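PDB 5VOG: putative phosphoribosyltransferase from Neisseria gonorrhoeae, which binds the alarmone ppGpp and is probably a type I phosphoribosyltransferase, a glycosyltransferase that transfers a phosphoribosyl group. Local coordinates for residues A[27-38]-A[148-156]; A[98-109]-A[126-137]. All blocks are in the same frame, centred on the assembly; numbering follows the deposited sequence.

Interaction 1 of 2, residues A[27-38]-A[148-156]; sequences LAEKIRNAGVKY and GIPYFSGIT
In this type I phosphoribosyltransferase fold, the C-terminal end of helix 17-33 packs along strand 151-157, nearly antiparallel to it (156° between the short axes of 27-33 and 151-153, 8.5 Å apart), and Phe152 fills the gap between them. Its CG stands anti to its own carbonyl carbon (chi1 -53°), which lifts the ring off the strand and up to the helix. Ile31 comes down over one face of that ring: CG1 sits 4.0 Å from the Phe152 ring centroid, a CH-pi contact displaced toward the rim. The ring edge takes other neighbours, with the methyl CB of Ala34 3.5 Å from Phe152 CZ and the hydroxyl of Tyr38 near the ring plane. One turn before Ile31, Leu27 CD1 reaches Phe152 CB at 3.7 Å and also lies against the peptide joining Ser153 to Gly154. Tyr38 OH touches the Pro150 ring through CB and CG.

Lys30 closes the far end. Extended beyond CG, its chain runs past the helix to where the strand turns its corner, and the ammonium NZ bonds both Ser153 O (2.8 Å, almost head-on to the carbonyl) and Gly154 O (3.0 Å, from above the carbonyl plane). One charge thus grips two successive backbone carbonyls. Such packing of a helix along a strand of a largely parallel sheet is typical of the layered alpha/beta fold of PRTases.

Interaction 2 of 2, residues A[98-109]-A[126-137]; sequences GKNVLVVDEVDD and FDTVGVAVLHEK. With G4P (guanosine-5',3'-tetraphosphate), chain D.
Strands 101-105 and 129-133 run parallel, their short axes 26° apart, and are bridged by a ladder of backbone hydrogen bonds from Val101 N to Thr128 O through to Leu134 N to Asp105 O. They are neighbours in the central sheet of the PRTase fold, and the pairing resumes beyond the corners at Glu106 and Leu134. By sequence and family, the run from Val101 to Asp109 is probably the PRPP-binding motif. On one face Leu102 CD1 packs on Ala132 CB (3.9 Å) and passes over Gly130; on the other, Val103 meets Val129 and Val131.

At the N-terminal end Val101 CG2 stands over the centre of the Phe126 ring, 3.8 Å from its centroid. Asn100 OD1 takes the Thr128 N-H on a lone pair, in the carbonyl plane, while its ND2 donates to Lys37 O and to a water shared with Asp127 OD2.

Here ppGpp occupies the motif: Glu106 OE2 accepts from the ribose O2' (2.6 Å), and Asp109 N donates to the phosphate oxygen O2B. Lys137, extended beyond CG, bonds guanine O6 (2.8 Å) and N7 (3.2 Å) through NZ. Asp109 OD1, also bridged by Lys139, forms a salt bridge with Lys137 NZ (3.0 Å), which comes from above the carboxylate plane.

Helix 17-33, the first helix of the chain, follows the short strand 12-14, but its strand partner arrives only at 148-156, so interaction 1 closes a long loop of 109 intervening residues. Interaction 2 falls wholly within that loop: 98-109 returns to 126-137 after only 16 residues, which include helix 112-121, a beta-alpha-beta crossover. The two contacts therefore nest without crossing. They meet in the central sheet, where 151-157 borders both 129-133 and 135-137. Tyr151 OH lies 2.7 Å from Asp108 OD2 and Ser153 OG 2.8 Å from Glu136 OE1, both probable hydrogen bonds. Together the two interactions tie the first helix, through the sheet, to the strands that carry ppGpp-binding residues.

Interaction 1 of 2, residues A[27-38]-A[148-156]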
loop_
_atom_site.group_PDB
_atom_site.type_symbol
_atom_site.label_atom_id
_atom_site.label_comp_id
_atom_site.label_asym_id
_atom_site.label_seq_id
_atom_site.Cartn_x
_atom_site.Cartn_y
_atom_site.Cartn_z
ATOM N N LEU A 27 -15.891 6.107 5.044
ATOM C CA LEU A 27 -16.054 4.693 4.719
ATOM C C LEU A 27 -15.860 3.821 5.953
ATOM O O LEU A 27 -16.627 2.879 6.188
ATOM C CB LEU A 27 -15.066 4.304 3.616
ATOM C CG LEU A 27 -14.964 2.839 3.185
ATOM C CD1 LEU A 27 -16.315 2.304 2.700
ATOM C CD2 LEU A 27 -13.920 2.707 2.096
ATOM N N ALA A 28 -14.841 4.125 6.761
ATOM C CA ALA A 28 -14.643 3.380 8.002
ATOM C C ALA A 28 -15.869 3.460 8.898
ATOM O O ALA A 28 -16.224 2.481 9.563
ATOM C CB ALA A 28 -13.410 3.903 8.737
ATOM N N GLU A 29 -16.528 4.622 8.933
ATOM C CA GLU A 29 -17.722 4.767 9.760
ATOM C C GLU A 29 -18.871 3.926 9.221
ATOM O O GLU A 29 -19.628 3.330 9.998
ATOM C CB GLU A 29 -18.125 6.239 9.853
ATOM C CG GLU A 29 -19.386 6.500 10.674
ATOM C CD GLU A 29 -19.171 6.341 12.169
ATOM O OE1 GLU A 29 -18.039 6.020 12.590
ATOM O OE2 GLU A 29 -20.142 6.548 12.930
ATOM N N LYS A 30 -19.019 3.859 7.893
ATOM C CA LYS A 30 -20.041 2.990 7.308
ATOM C C LYS A 30 -19.811 1.536 7.697
ATOM O O LYS A 30 -20.759 0.807 8.022
ATOM C CB LYS A 30 -20.039 3.104 5.783
ATOM C CG LYS A 30 -20.412 4.449 5.200
ATOM C CD LYS A 30 -20.443 4.367 3.666
ATOM C CE LYS A 30 -20.696 5.732 3.038
ATOM N NZ LYS A 30 -20.872 5.668 1.556
ATOM N N ILE A 31 -18.554 1.094 7.643
ATOM C CA ILE A 31 -18.215 -0.280 7.999
ATOM C C ILE A 31 -18.532 -0.537 9.466
ATOM O O ILE A 31 -19.192 -1.523 9.817
ATOM C CB ILE A 31 -16.732 -0.550 7.681
ATOM C CG1 ILE A 31 -16.506 -0.483 6.167
ATOM C CG2 ILE A 31 -16.298 -1.899 8.252
ATOM C CD1 ILE A 31 -15.042 -0.295 5.747
ATOM N N ARG A 32 -18.086 0.363 10.344
ATOM C CA ARG A 32 -18.307 0.180 11.774
ATOM C C ARG A 32 -19.788 0.108 12.110
ATOM O O ARG A 32 -20.184 -0.634 13.016
ATOM C CB ARG A 32 -17.639 1.317 12.551
ATOM N N ASN A 33 -20.621 0.852 11.388
ATOM C CA ASN A 33 -22.049 0.884 11.672
ATOM C C ASN A 33 -22.785 -0.364 11.201
ATOM O O ASN A 33 -23.929 -0.581 11.622
ATOM C CB ASN A 33 -22.673 2.127 11.037
ATOM C CG ASN A 33 -22.311 3.401 11.777
ATOM O OD1 ASN A 33 -21.881 3.361 12.932
ATOM N ND2 ASN A 33 -22.489 4.540 11.119
ATOM N N ALA A 34 -22.162 -1.187 10.355
ATOM C CA ALA A 34 -22.800 -2.406 9.872
ATOM C C ALA A 34 -22.704 -3.565 10.856
ATOM O O ALA A 34 -23.391 -4.574 10.666
ATOM C CB ALA A 34 -22.199 -2.821 8.529
ATOM N N GLY A 35 -21.877 -3.459 11.891
ATOM C CA GLY A 35 -21.923 -4.400 12.989
ATOM C C GLY A 35 -21.041 -5.625 12.875
ATOM O O GLY A 35 -21.019 -6.433 13.813
ATOM N N VAL A 36 -20.327 -5.806 11.768
ATOM C CA VAL A 36 -19.353 -6.881 11.640
ATOM C C VAL A 36 -17.980 -6.299 11.943
ATOM O O VAL A 36 -17.556 -5.325 11.307
ATOM C CB VAL A 36 -19.377 -7.515 10.241
ATOM C CG1 VAL A 36 -18.247 -8.538 10.110
ATOM C CG2 VAL A 36 -20.730 -8.159 9.963
ATOM N N LYS A 37 -17.290 -6.880 12.920
ATOM C CA LYS A 37 -15.935 -6.463 13.266
ATOM C C LYS A 37 -14.954 -7.257 12.415
ATOM O O LYS A 37 -14.822 -8.475 12.580
ATOM C CB LYS A 37 -15.660 -6.672 14.753
ATOM C CG LYS A 37 -14.215 -6.364 15.160
ATOM C CD LYS A 37 -13.926 -4.866 15.126
ATOM C CE LYS A 37 -12.510 -4.548 15.593
ATOM N NZ LYS A 37 -11.488 -4.992 14.604
ATOM N N TYR A 38 -14.266 -6.577 11.506
ATOM C CA TYR A 38 -13.292 -7.255 10.671
ATOM C C TYR A 38 -11.980 -7.417 11.426
ATOM O O TYR A 38 -11.613 -6.591 12.269
ATOM C CB TYR A 38 -13.096 -6.503 9.349
ATOM C CG TYR A 38 -14.316 -6.680 8.482
ATOM C CD1 TYR A 38 -14.463 -7.808 7.687
ATOM C CD2 TYR A 38 -15.354 -5.756 8.515
ATOM C CE1 TYR A 38 -15.605 -7.999 6.920
ATOM C CE2 TYR A 38 -16.489 -5.934 7.756
ATOM C CZ TYR A 38 -16.614 -7.053 6.962
ATOM O OH TYR A 38 -17.762 -7.222 6.213
ATOM N N GLY A 148 -23.972 -12.853 -0.374
ATOM C CA GLY A 148 -23.606 -12.874 1.026
ATOM C C GLY A 148 -22.347 -12.121 1.387
ATOM O O GLY A 148 -21.849 -12.287 2.507
ATOM N N ILE A 149 -21.811 -11.310 0.483
ATOM C CA ILE A 149 -20.611 -10.518 0.753
ATOM C C ILE A 149 -21.039 -9.084 1.044
ATOM O O ILE A 149 -21.577 -8.411 0.149
ATOM C CB ILE A 149 -19.621 -10.584 -0.419
ATOM C CG1 ILE A 149 -19.063 -12.003 -0.564
ATOM C CG2 ILE A 149 -18.489 -9.578 -0.226
ATOM C CD1 ILE A 149 -18.028 -12.140 -1.660
ATOM N N PRO A 150 -20.854 -8.586 2.267
ATOM C CA PRO A 150 -21.149 -7.175 2.540
ATOM C C PRO A 150 -20.301 -6.270 1.659
ATOM O O PRO A 150 -19.123 -6.534 1.416
ATOM C CB PRO A 150 -20.793 -7.014 4.023
ATOM C CG PRO A 150 -20.876 -8.399 4.588
ATOM C CD PRO A 150 -20.445 -9.316 3.479
ATOM N N TYR A 151 -20.911 -5.196 1.181
ATOM C CA TYR A 151 -20.279 -4.270 0.255
ATOM C C TYR A 151 -20.402 -2.847 0.777
ATOM O O TYR A 151 -21.485 -2.411 1.186
ATOM C CB TYR A 151 -20.914 -4.385 -1.139
ATOM C CG TYR A 151 -20.417 -3.383 -2.165
ATOM C CD1 TYR A 151 -19.512 -3.757 -3.149
ATOM C CD2 TYR A 151 -20.885 -2.070 -2.174
ATOM C CE1 TYR A 151 -19.063 -2.844 -4.094
ATOM C CE2 TYR A 151 -20.441 -1.153 -3.103
ATOM C CZ TYR A 151 -19.543 -1.548 -4.070
ATOM O OH TYR A 151 -19.120 -0.626 -4.997
ATOM N N PHE A 152 -19.290 -2.112 0.717
ATOM C CA PHE A 152 -19.245 -0.717 1.127
ATOM C C PHE A 152 -18.450 0.074 0.102
ATOM O O PHE A 152 -17.387 -0.363 -0.336
ATOM C CB PHE A 152 -18.591 -0.549 2.507
ATOM C CG PHE A 152 -19.195 -1.419 3.573
ATOM C CD1 PHE A 152 -20.255 -0.962 4.344
ATOM C CD2 PHE A 152 -18.701 -2.692 3.805
ATOM C CE1 PHE A 152 -20.820 -1.768 5.326
ATOM C CE2 PHE A 152 -19.251 -3.502 4.784
ATOM C CZ PHE A 152 -20.316 -3.040 5.547
ATOM N N SER A 153 -18.950 1.242 -0.266
ATOM C CA SER A 153 -18.162 2.165 -1.060
ATOM C C SER A 153 -18.077 3.504 -0.346
ATOM O O SER A 153 -19.009 3.919 0.345
ATOM C CB SER A 153 -18.735 2.338 -2.469
ATOM O OG SER A 153 -20.055 2.854 -2.433
ATOM N N GLY A 154 -16.937 4.169 -0.495
ATOM C CA GLY A 154 -16.759 5.458 0.135
ATOM C C GLY A 154 -17.734 6.492 -0.386
ATOM O O GLY A 154 -18.485 7.091 0.389
ATOM N N ILE A 155 -17.709 6.723 -1.697
ATOM C CA ILE A 155 -18.709 7.531 -2.382
ATOM C C ILE A 155 -19.042 6.851 -3.700
ATOM O O ILE A 155 -18.222 6.128 -4.272
ATOM C CB ILE A 155 -18.240 8.978 -2.647
ATOM C CG1 ILE A 155 -16.900 8.976 -3.390
ATOM C CG2 ILE A 155 -18.140 9.769 -1.349
ATOM C CD1 ILE A 155 -16.510 10.328 -3.930
ATOM N N THR A 156 -20.252 7.092 -4.191
ATOM C CA THR A 156 -20.576 6.727 -5.558
ATOM C C THR A 156 -20.256 7.902 -6.470
ATOM O O THR A 156 -20.416 9.064 -6.089
ATOM C CB THR A 156 -22.044 6.340 -5.699
ATOM O OG1 THR A 156 -22.849 7.488 -5.432
ATOM C CG2 THR A 156 -22.385 5.229 -4.717
#

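Interaction 2 of 2, residues A[98-109]-A[126-137]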
loop_
_atom_site.group_PDB
_atom_site.type_symbol
_atom_site.label_atom_id
_atom_site.label_comp_id
_atom_site.label_asym_id
_atom_site.label_seq_id
_atom_site.Cartn_x
_atom_site.Cartn_y
_atom_site.Cartn_z
ATOM N N GLY A 98 -11.181 -18.825 9.914
ATOM C CA GLY A 98 -12.400 -18.527 10.640
ATOM C C GLY A 98 -12.583 -17.080 11.031
ATOM O O GLY A 98 -13.470 -16.783 11.834
ATOM N N LYS A 99 -11.780 -16.172 10.486
ATOM C CA LYS A 99 -11.851 -14.757 10.819
ATOM C C LYS A 99 -12.624 -13.990 9.751
ATOM O O LYS A 99 -12.967 -14.513 8.689
ATOM C CB LYS A 99 -10.443 -14.171 10.973
ATOM C CG LYS A 99 -9.627 -14.802 12.085
ATOM C CD LYS A 99 -10.317 -14.619 13.423
ATOM C CE LYS A 99 -9.489 -15.168 14.573
ATOM N NZ LYS A 99 -10.167 -14.932 15.879
ATOM N N ASN A 100 -12.892 -12.721 10.050
ATOM C CA ASN A 100 -13.571 -11.815 9.132
ATOM C C ASN A 100 -12.524 -10.985 8.401
ATOM O O ASN A 100 -11.704 -10.322 9.043
ATOM C CB ASN A 100 -14.530 -10.894 9.885
ATOM C CG ASN A 100 -15.610 -11.651 10.615
ATOM O OD1 ASN A 100 -16.076 -12.684 10.146
ATOM N ND2 ASN A 100 -16.015 -11.143 11.772
ATOM N N VAL A 101 -12.555 -11.001 7.069
ATOM C CA VAL A 101 -11.568 -10.265 6.281
ATOM C C VAL A 101 -12.276 -9.289 5.351
ATOM O O VAL A 101 -13.325 -9.601 4.773
ATOM C CB VAL A 101 -10.631 -11.210 5.496
ATOM C CG1 VAL A 101 -9.773 -12.035 6.468
ATOM C CG2 VAL A 101 -11.405 -12.104 4.546
ATOM N N LEU A 102 -11.695 -8.096 5.218
ATOM C CA LEU A 102 -12.248 -6.998 4.428
ATOM C C LEU A 102 -11.339 -6.774 3.224
ATOM O O LEU A 102 -10.202 -6.314 3.373
ATOM C CB LEU A 102 -12.352 -5.720 5.263
ATOM C CG LEU A 102 -12.959 -4.514 4.548
ATOM C CD1 LEU A 102 -14.444 -4.771 4.264
ATOM C CD2 LEU A 102 -12.757 -3.234 5.354
ATOM N N VAL A 103 -11.843 -7.086 2.033
ATOM C CA VAL A 103 -11.108 -6.854 0.793
ATOM C C VAL A 103 -11.210 -5.372 0.451
ATOM O O VAL A 103 -12.299 -4.799 0.510
ATOM C CB VAL A 103 -11.684 -7.736 -0.329
ATOM C CG1 VAL A 103 -10.982 -7.495 -1.653
ATOM C CG2 VAL A 103 -11.625 -9.222 0.073
ATOM N N VAL A 104 -10.084 -4.737 0.100
ATOM C CA VAL A 104 -10.032 -3.289 -0.122
ATOM C C VAL A 104 -9.481 -2.998 -1.515
ATOM O O VAL A 104 -8.437 -3.535 -1.899
ATOM C CB VAL A 104 -9.178 -2.578 0.949
ATOM C CG1 VAL A 104 -9.084 -1.079 0.649
ATOM C CG2 VAL A 104 -9.718 -2.840 2.351
ATOM N N ASP A 105 -10.163 -2.130 -2.267
ATOM C CA ASP A 105 -9.641 -1.678 -3.554
ATOM C C ASP A 105 -10.016 -0.216 -3.757
ATOM O O ASP A 105 -10.814 0.343 -3.000
ATOM C CB ASP A 105 -10.141 -2.557 -4.706
ATOM C CG ASP A 105 -9.094 -2.757 -5.785
ATOM O OD1 ASP A 105 -8.205 -1.894 -5.923
ATOM O OD2 ASP A 105 -9.163 -3.775 -6.509
ATOM N N GLU A 106 -9.414 0.428 -4.769
ATOM C CA GLU A 106 -9.674 1.865 -4.916
ATOM C C GLU A 106 -10.910 2.173 -5.763
ATOM O O GLU A 106 -11.635 3.119 -5.443
ATOM C CB GLU A 106 -8.439 2.610 -5.467
ATOM C CG GLU A 106 -8.371 2.879 -6.977
ATOM C CD GLU A 106 -7.934 1.664 -7.790
ATOM O OE1 GLU A 106 -8.334 0.538 -7.449
ATOM O OE2 GLU A 106 -7.189 1.837 -8.777
ATOM N N VAL A 107 -11.189 1.413 -6.824
ATOM C CA VAL A 107 -12.283 1.773 -7.723
ATOM C C VAL A 107 -13.060 0.532 -8.133
ATOM O O VAL A 107 -12.482 -0.521 -8.426
ATOM C CB VAL A 107 -11.802 2.567 -8.961
ATOM C CG1 VAL A 107 -10.948 1.728 -9.912
ATOM C CG2 VAL A 107 -13.004 3.162 -9.709
ATOM N N ASP A 108 -14.387 0.658 -8.090
ATOM C CA ASP A 108 -15.348 -0.300 -8.624
ATOM C C ASP A 108 -15.765 0.249 -9.986
ATOM O O ASP A 108 -16.601 1.158 -10.081
ATOM C CB ASP A 108 -16.519 -0.440 -7.652
ATOM C CG ASP A 108 -17.620 -1.348 -8.154
ATOM O OD1 ASP A 108 -17.688 -1.646 -9.363
ATOM O OD2 ASP A 108 -18.447 -1.747 -7.308
ATOM N N ASP A 109 -15.143 -0.282 -11.038
ATOM C CA ASP A 109 -15.383 0.159 -12.407
ATOM C C ASP A 109 -16.141 -0.917 -13.173
ATOM O O ASP A 109 -17.337 -0.765 -13.427
ATOM C CB ASP A 109 -14.055 0.502 -13.092
ATOM C CG ASP A 109 -14.243 1.101 -14.470
ATOM O OD1 ASP A 109 -14.929 2.133 -14.578
ATOM O OD2 ASP A 109 -13.680 0.559 -15.444
ATOM N N PHE A 126 -12.651 -18.563 5.696
ATOM C CA PHE A 126 -12.995 -17.336 6.399
ATOM C C PHE A 126 -14.426 -17.418 6.913
ATOM O O PHE A 126 -15.259 -18.155 6.382
ATOM C CB PHE A 126 -12.865 -16.111 5.488
ATOM C CG PHE A 126 -11.488 -15.898 4.920
ATOM C CD1 PHE A 126 -10.391 -15.735 5.754
ATOM C CD2 PHE A 126 -11.298 -15.807 3.549
ATOM C CE1 PHE A 126 -9.124 -15.522 5.229
ATOM C CE2 PHE A 126 -10.027 -15.586 3.012
ATOM C CZ PHE A 126 -8.944 -15.446 3.858
ATOM N N ASP A 127 -14.706 -16.639 7.955
ATOM C CA ASP A 127 -16.077 -16.463 8.418
ATOM C C ASP A 127 -16.823 -15.532 7.467
ATOM O O ASP A 127 -17.597 -15.992 6.620
ATOM C CB ASP A 127 -16.094 -15.920 9.851
ATOM C CG ASP A 127 -17.501 -15.748 10.400
ATOM O OD1 ASP A 127 -18.467 -16.142 9.718
ATOM O OD2 ASP A 127 -17.640 -15.218 11.523
ATOM N N THR A 128 -16.609 -14.227 7.602
ATOM C CA THR A 128 -17.206 -13.229 6.724
ATOM C C THR A 128 -16.127 -12.649 5.824
ATOM O O THR A 128 -15.063 -12.247 6.306
ATOM C CB THR A 128 -17.865 -12.101 7.526
ATOM O OG1 THR A 128 -18.949 -12.625 8.299
ATOM C CG2 THR A 128 -18.396 -11.010 6.601
ATOM N N VAL A 129 -16.400 -12.618 4.522
ATOM C CA VAL A 129 -15.629 -11.844 3.556
ATOM C C VAL A 129 -16.477 -10.647 3.152
ATOM O O VAL A 129 -17.592 -10.817 2.647
ATOM C CB VAL A 129 -15.245 -12.679 2.325
ATOM C CG1 VAL A 129 -14.466 -11.823 1.323
ATOM C CG2 VAL A 129 -14.437 -13.901 2.738
ATOM N N GLY A 130 -15.955 -9.438 3.382
ATOM C CA GLY A 130 -16.592 -8.220 2.938
ATOM C C GLY A 130 -15.693 -7.489 1.951
ATOM O O GLY A 130 -14.516 -7.831 1.776
ATOM N N VAL A 131 -16.256 -6.484 1.290
ATOM C CA VAL A 131 -15.477 -5.692 0.346
ATOM C C VAL A 131 -15.760 -4.213 0.566
ATOM O O VAL A 131 -16.903 -3.805 0.813
ATOM C CB VAL A 131 -15.742 -6.118 -1.119
ATOM C CG1 VAL A 131 -17.152 -5.802 -1.538
ATOM C CG2 VAL A 131 -14.737 -5.464 -2.062
ATOM N N ALA A 132 -14.693 -3.417 0.524
ATOM C CA ALA A 132 -14.749 -1.972 0.691
ATOM C C ALA A 132 -13.971 -1.330 -0.445
ATOM O O ALA A 132 -12.802 -1.665 -0.661
ATOM C CB ALA A 132 -14.151 -1.547 2.037
ATOM N N VAL A 133 -14.607 -0.423 -1.181
ATOM C CA VAL A 133 -13.946 0.286 -2.268
ATOM C C VAL A 133 -14.059 1.781 -2.021
ATOM O O VAL A 133 -15.054 2.266 -1.475
ATOM C CB VAL A 133 -14.515 -0.078 -3.656
ATOM C CG1 VAL A 133 -14.131 -1.481 -4.027
ATOM C CG2 VAL A 133 -16.033 0.085 -3.683
ATOM N N LEU A 134 -13.013 2.510 -2.405
ATOM C CA LEU A 134 -13.017 3.956 -2.229
ATOM C C LEU A 134 -14.093 4.612 -3.090
ATOM O O LEU A 134 -14.928 5.380 -2.586
ATOM C CB LEU A 134 -11.625 4.504 -2.558
ATOM C CG LEU A 134 -11.438 6.010 -2.767
ATOM C CD1 LEU A 134 -11.761 6.798 -1.506
ATOM C CD2 LEU A 134 -9.998 6.281 -3.203
ATOM N N HIS A 135 -14.104 4.303 -4.387
ATOM C CA HIS A 135 -14.998 4.922 -5.357
ATOM C C HIS A 135 -15.802 3.861 -6.083
ATOM O O HIS A 135 -15.228 2.920 -6.645
ATOM C CB HIS A 135 -14.204 5.729 -6.379
ATOM C CG HIS A 135 -13.502 6.903 -5.793
ATOM N ND1 HIS A 135 -12.195 7.216 -6.097
ATOM C CD2 HIS A 135 -13.936 7.859 -4.938
ATOM C CE1 HIS A 135 -11.851 8.312 -5.445
ATOM N NE2 HIS A 135 -12.892 8.726 -4.740
ATOM N N GLU A 136 -17.125 4.036 -6.105
ATOM C CA GLU A 136 -18.040 3.161 -6.832
ATOM C C GLU A 136 -18.601 3.924 -8.026
ATOM O O GLU A 136 -19.400 4.849 -7.855
ATOM C CB GLU A 136 -19.167 2.679 -5.925
ATOM C CG GLU A 136 -20.217 1.874 -6.666
ATOM C CD GLU A 136 -21.397 1.491 -5.793
ATOM O OE1 GLU A 136 -21.450 1.899 -4.610
ATOM O OE2 GLU A 136 -22.280 0.771 -6.298
ATOM N N LYS A 137 -18.203 3.528 -9.234
ATOM C CA LYS A 137 -18.743 4.152 -10.436
ATOM C C LYS A 137 -20.102 3.559 -10.787
ATOM O O LYS A 137 -20.277 2.336 -10.795
ATOM C CB LYS A 137 -17.800 3.975 -11.614
ATOM C CG LYS A 137 -16.498 4.721 -11.505
ATOM C CD LYS A 137 -15.764 4.488 -12.806
ATOM C CE LYS A 137 -14.495 5.232 -12.901
ATOM N NZ LYS A 137 -13.906 4.986 -14.242
HETATM P PB G4P D . -12.942 -3.549 -10.342
HETATM O O1B G4P D . -13.102 -4.984 -10.411
HETATM O O2B G4P D . -14.173 -2.729 -10.789
HETATM O O3B G4P D . -12.506 -3.107 -8.909
HETATM O O3A G4P D . -11.701 -3.073 -11.223
HETATM P PA G4P D . -11.382 -3.271 -12.766
HETATM O O1A G4P D . -10.981 -4.664 -13.058
HETATM O O2A G4P D . -12.540 -2.766 -13.589
HETATM O "O5'" G4P D . -10.176 -2.217 -12.941
HETATM C "C5'" G4P D . -9.168 -2.352 -13.962
HETATM C "C4'" G4P D . -8.220 -1.189 -13.840
HETATM O "O4'" G4P D . -8.869 0.024 -14.260
HETATM C "C3'" G4P D . -7.709 -0.930 -12.419
HETATM O "O3'" G4P D . -6.267 -1.005 -12.428
HETATM C "C2'" G4P D . -8.179 0.484 -12.067
HETATM O "O2'" G4P D . -7.235 1.233 -11.304
HETATM C "C1'" G4P D . -8.399 1.082 -13.454
HETATM N N9 G4P D . -9.426 2.125 -13.450
HETATM C C8 G4P D . -10.773 1.955 -13.633
HETATM N N7 G4P D . -11.448 3.078 -13.559
HETATM C C5 G4P D . -10.483 4.043 -13.310
HETATM C C6 G4P D . -10.586 5.460 -13.142
HETATM O O6 G4P D . -11.609 6.150 -13.182
HETATM N N1 G4P D . -9.356 6.050 -12.927
HETATM C C2 G4P D . -8.160 5.384 -12.872
HETATM N N2 G4P D . -7.063 6.120 -12.675
HETATM N N3 G4P D . -8.048 4.067 -13.026
HETATM C C4 G4P D . -9.234 3.466 -13.241
HETATM P PC G4P D . -5.483 -2.374 -12.311
HETATM O O1C G4P D . -5.404 -3.057 -13.631
HETATM O O2C G4P D . -6.202 -3.147 -11.239
HETATM O O3C G4P D . -4.042 -1.964 -11.767
HETATM P PD G4P D . -3.504 -1.347 -10.398
HETATM O O1D G4P D . -4.596 -1.537 -9.399
HETATM O O2D G4P D . -2.232 -2.158 -10.059
HETATM O O3D G4P D . -3.162 0.087 -10.711
HETATM O O HOH W 1 -15.320 -14.916 13.035
HETATM O O HOH W 2 -18.141 -13.085 12.838
#